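Local atomic coordinates of phosphonate monoester hydrolase (Ruegeria pomeroyi, PDB entry 4UPK), a protein that is a hydrolase of the sulfatase family, within the wider alkaline phosphatase clan of enzymes. Residues D183-A186 against Q187-P191; Y286-P289 against A290-V293. One frame throughout, in Å; residues are numbered along the deposited sequence.

Contact 1 (D183-A186 against Q187-P191)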
# COMPACT_ATOMS: atom_id res chain seq x y z
N ASP A 183 -24.04 -33.90 16.85
CA ASP A 183 -24.27 -32.63 17.55
C ASP A 183 -23.01 -31.77 17.65
O ASP A 183 -23.09 -30.60 17.98
CB ASP A 183 -24.92 -32.88 18.92
CG ASP A 183 -26.36 -33.32 18.80
OD1 ASP A 183 -26.60 -34.54 18.64
OD2 ASP A 183 -27.25 -32.45 18.83
N ASP A 184 -21.85 -32.37 17.33
CA ASP A 184 -20.52 -31.76 17.35
C ASP A 184 -19.71 -32.29 16.17
O ASP A 184 -19.83 -33.48 15.84
CB ASP A 184 -19.79 -32.15 18.65
CG ASP A 184 -19.59 -31.03 19.66
OD1 ASP A 184 -20.60 -30.38 20.06
OD2 ASP A 184 -18.45 -30.87 20.13
N TYR A 185 -18.87 -31.44 15.55
CA TYR A 185 -17.98 -31.82 14.44
C TYR A 185 -17.02 -32.95 14.85
O TYR A 185 -16.77 -33.84 14.03
CB TYR A 185 -17.21 -30.60 13.92
CG TYR A 185 -16.19 -30.86 12.82
CD1 TYR A 185 -16.45 -31.77 11.79
CD2 TYR A 185 -15.02 -30.11 12.74
CE1 TYR A 185 -15.52 -32.00 10.77
CE2 TYR A 185 -14.11 -30.29 11.70
CZ TYR A 185 -14.37 -31.23 10.71
OH TYR A 185 -13.45 -31.40 9.70
N ALA A 186 -16.52 -32.95 16.11
CA ALA A 186 -15.61 -34.00 16.62
C ALA A 186 -16.23 -35.43 16.65
O ALA A 186 -15.49 -36.41 16.61
CB ALA A 186 -15.08 -33.62 18.00
N GLN A 187 -17.57 -35.54 16.68
CA GLN A 187 -18.28 -36.82 16.68
C GLN A 187 -18.16 -37.59 15.35
O GLN A 187 -18.27 -38.81 15.33
CB GLN A 187 -19.76 -36.62 17.05
CG GLN A 187 -20.01 -36.20 18.50
CD GLN A 187 -21.44 -35.74 18.76
OE1 GLN A 187 -22.39 -36.11 18.04
NE2 GLN A 187 -21.64 -34.93 19.80
N VAL A 188 -17.96 -36.86 14.25
CA VAL A 188 -17.81 -37.35 12.87
C VAL A 188 -16.56 -38.30 12.74
O VAL A 188 -16.59 -39.24 11.97
CB VAL A 188 -17.71 -36.09 11.93
CG1 VAL A 188 -17.20 -36.43 10.54
CG2 VAL A 188 -19.03 -35.33 11.86
N TYR A 189 -15.51 -38.04 13.52
CA TYR A 189 -14.22 -38.76 13.48
C TYR A 189 -14.10 -39.96 14.42
O TYR A 189 -13.07 -40.64 14.42
CB TYR A 189 -13.08 -37.75 13.72
CG TYR A 189 -13.00 -36.69 12.66
CD1 TYR A 189 -12.52 -37.00 11.38
CD2 TYR A 189 -13.44 -35.40 12.90
CE1 TYR A 189 -12.46 -36.03 10.38
CE2 TYR A 189 -13.38 -34.42 11.90
CZ TYR A 189 -12.88 -34.74 10.65
OH TYR A 189 -12.78 -33.80 9.65
N VAL A 190 -15.15 -40.19 15.24
CA VAL A 190 -15.20 -41.30 16.20
C VAL A 190 -15.54 -42.60 15.43
O VAL A 190 -16.56 -42.64 14.74
CB VAL A 190 -16.19 -41.02 17.38
CG1 VAL A 190 -16.27 -42.19 18.35
CG2 VAL A 190 -15.82 -39.73 18.12
N PRO A 191 -14.67 -43.64 15.50
CA PRO A 191 -14.96 -44.90 14.82
C PRO A 191 -16.19 -45.58 15.43
O PRO A 191 -16.41 -45.50 16.65
CB PRO A 191 -13.70 -45.75 15.06
CG PRO A 191 -12.64 -44.78 15.48
CD PRO A 191 -13.40 -43.74 16.25
O HOH W 1 -24.70 -35.87 19.97
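Y185 and Y189 meet through their rings on the tightly packed side of this turn. The edge of Y189 is directed at the face of Y185 in an offset edge-to-face pair, with the planes at 65°. CE2 of Y189 sits over that face, 3.4 Å from CE1 of Y185. The OH atoms of Y185 and Y189 lie 2.5 Å apart. A hydrogen bond this short is doubtful in detail. With chi1 at 176°, Y185 turns its ring away from its own N and across to Y189. Y185 OH bonds to O of L165, and V188 packs on W171 and L175 of helix 169-177.

The other side is looser and more exposed. The extended side chain of Q187 runs back along the chain, and its OE1 accepts from N of D183 at 3.0 Å. The donor sits above the plane of the amide carbonyl. A water bridges this OE1 to OD1 of D183, at 2.7 Å from OD1.

Between the two sides, N of Q187 bonds to O of D184 at 3.2 Å. N of V188 bonds to O of Y185 at 3.3 Å. These i to i+3 bonds define two overlapping type I turns.

Contact 2 (Y286-P289 against A290-V293)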
# COMPACT_ATOMS: atom_id res chain seq x y z
N TYR A 286 5.50 -35.72 22.42
CA TYR A 286 4.71 -34.70 21.70
C TYR A 286 3.41 -35.28 21.13
O TYR A 286 2.36 -34.65 21.29
CB TYR A 286 5.58 -34.06 20.59
CG TYR A 286 4.98 -32.86 19.89
CD1 TYR A 286 5.14 -31.58 20.40
CD2 TYR A 286 4.31 -33.00 18.68
CE1 TYR A 286 4.60 -30.47 19.75
CE2 TYR A 286 3.75 -31.90 18.03
CZ TYR A 286 3.91 -30.63 18.56
OH TYR A 286 3.39 -29.55 17.90
N SER A 287 3.49 -36.46 20.45
CA SER A 287 2.37 -37.19 19.85
C SER A 287 2.35 -38.63 20.35
O SER A 287 3.37 -39.14 20.82
CB SER A 287 2.45 -37.19 18.32
OG SER A 287 2.21 -35.90 17.78
N SER A 288 1.19 -39.29 20.25
CA SER A 288 1.00 -40.67 20.70
C SER A 288 -0.19 -41.29 19.97
O SER A 288 -0.98 -40.54 19.38
CB SER A 288 0.78 -40.72 22.23
OG SER A 288 -0.44 -40.11 22.63
N PRO A 289 -0.37 -42.64 20.00
CA PRO A 289 -1.56 -43.23 19.38
C PRO A 289 -2.87 -42.60 19.90
O PRO A 289 -3.75 -42.31 19.09
CB PRO A 289 -1.44 -44.71 19.76
CG PRO A 289 -0.00 -44.93 19.99
CD PRO A 289 0.48 -43.68 20.62
N ALA A 290 -2.94 -42.30 21.23
CA ALA A 290 -4.08 -41.65 21.92
C ALA A 290 -4.42 -40.26 21.36
O ALA A 290 -5.59 -39.86 21.41
CB ALA A 290 -3.82 -41.55 23.42
N SER A 291 -3.42 -39.52 20.82
CA SER A 291 -3.66 -38.20 20.24
C SER A 291 -3.96 -38.26 18.73
O SER A 291 -4.35 -37.26 18.15
CB SER A 291 -2.50 -37.25 20.54
OG SER A 291 -1.32 -37.59 19.82
N PHE A 292 -3.79 -39.44 18.11
CA PHE A 292 -3.99 -39.69 16.67
C PHE A 292 -5.37 -40.25 16.29
O PHE A 292 -5.61 -40.54 15.11
CB PHE A 292 -2.87 -40.61 16.15
CG PHE A 292 -1.77 -39.92 15.41
CD1 PHE A 292 -1.08 -38.86 15.99
CD2 PHE A 292 -1.40 -40.33 14.13
CE1 PHE A 292 -0.07 -38.20 15.30
CE2 PHE A 292 -0.38 -39.67 13.44
CZ PHE A 292 0.27 -38.61 14.02
N VAL A 293 -6.28 -40.38 17.27
CA VAL A 293 -7.64 -40.90 17.11
C VAL A 293 -8.59 -40.16 18.09
O VAL A 293 -8.11 -39.59 19.06
CB VAL A 293 -7.74 -42.46 17.33
CG1 VAL A 293 -7.05 -43.25 16.22
CG2 VAL A 293 -7.24 -42.88 18.70
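S288 meets S291 through its carbonyl oxygen, which takes two bonds from that one residue. OG of S291 reaches O of S288 at 3.0 Å, in the carbonyl plane and on a lone pair. The backbone N of S291 binds the same oxygen from above that plane. OG of S291 is turned between its own N and carbonyl carbon (chi1 70°), which points the hydroxyl back at O of S288. N of F292 makes a weak bond to O of S288 at 3.3 Å; its main acceptor is O of P289.

P289 follows directly and passes the pattern on. O of P289 accepts from N of F292 at 3.0 Å. This gives two overlapping i to i+3 turns, S288 to S291 and P289 to F292, in a short 3-10 segment that follows helix 280-286. P289 stands at the second position of the first turn, where no backbone N-H is needed for the turn bond. CG2 of V293 touches O of P289 at 3.6 Å. The P289 ring itself packs against W358 and against T305 and L309 of helix 303-333.

A290 occupies the third position of that first turn. CB of A290 lies 3.8 Å from OG of S288, on the more open flank. The F292 ring passes obliquely by S288, with CD1 of F292 3.8 Å from O of S288. CE1 of F292 reaches CB of S287 at 4.1 Å. The F292 ring also meets W358 edge-to-face, while its backbone is hydrogen-bonded to L246.

In the fold
Contacts 1 and 2 are both local turns, and both are partly buried. Contact 1 lies in the loop that joins helix 169-177 to helix 213-224, contact 2 in the loop that joins helix 280-286 to helix 303-333. Their centres are about 17 Å apart and their nearest atoms about 6 Å. Contact 1 lies farther from the chain centre, and its touching residues include more exposed ones. It packs on helix 169-177, whereas contact 2 packs on helix 303-333. Both use i to i+3 backbone bonds. The side chains differ: contact 1 pairs two tyrosines and has a water bridging two side chains, while contact 2 relies on a serine hydroxyl and a buried proline and phenylalanine.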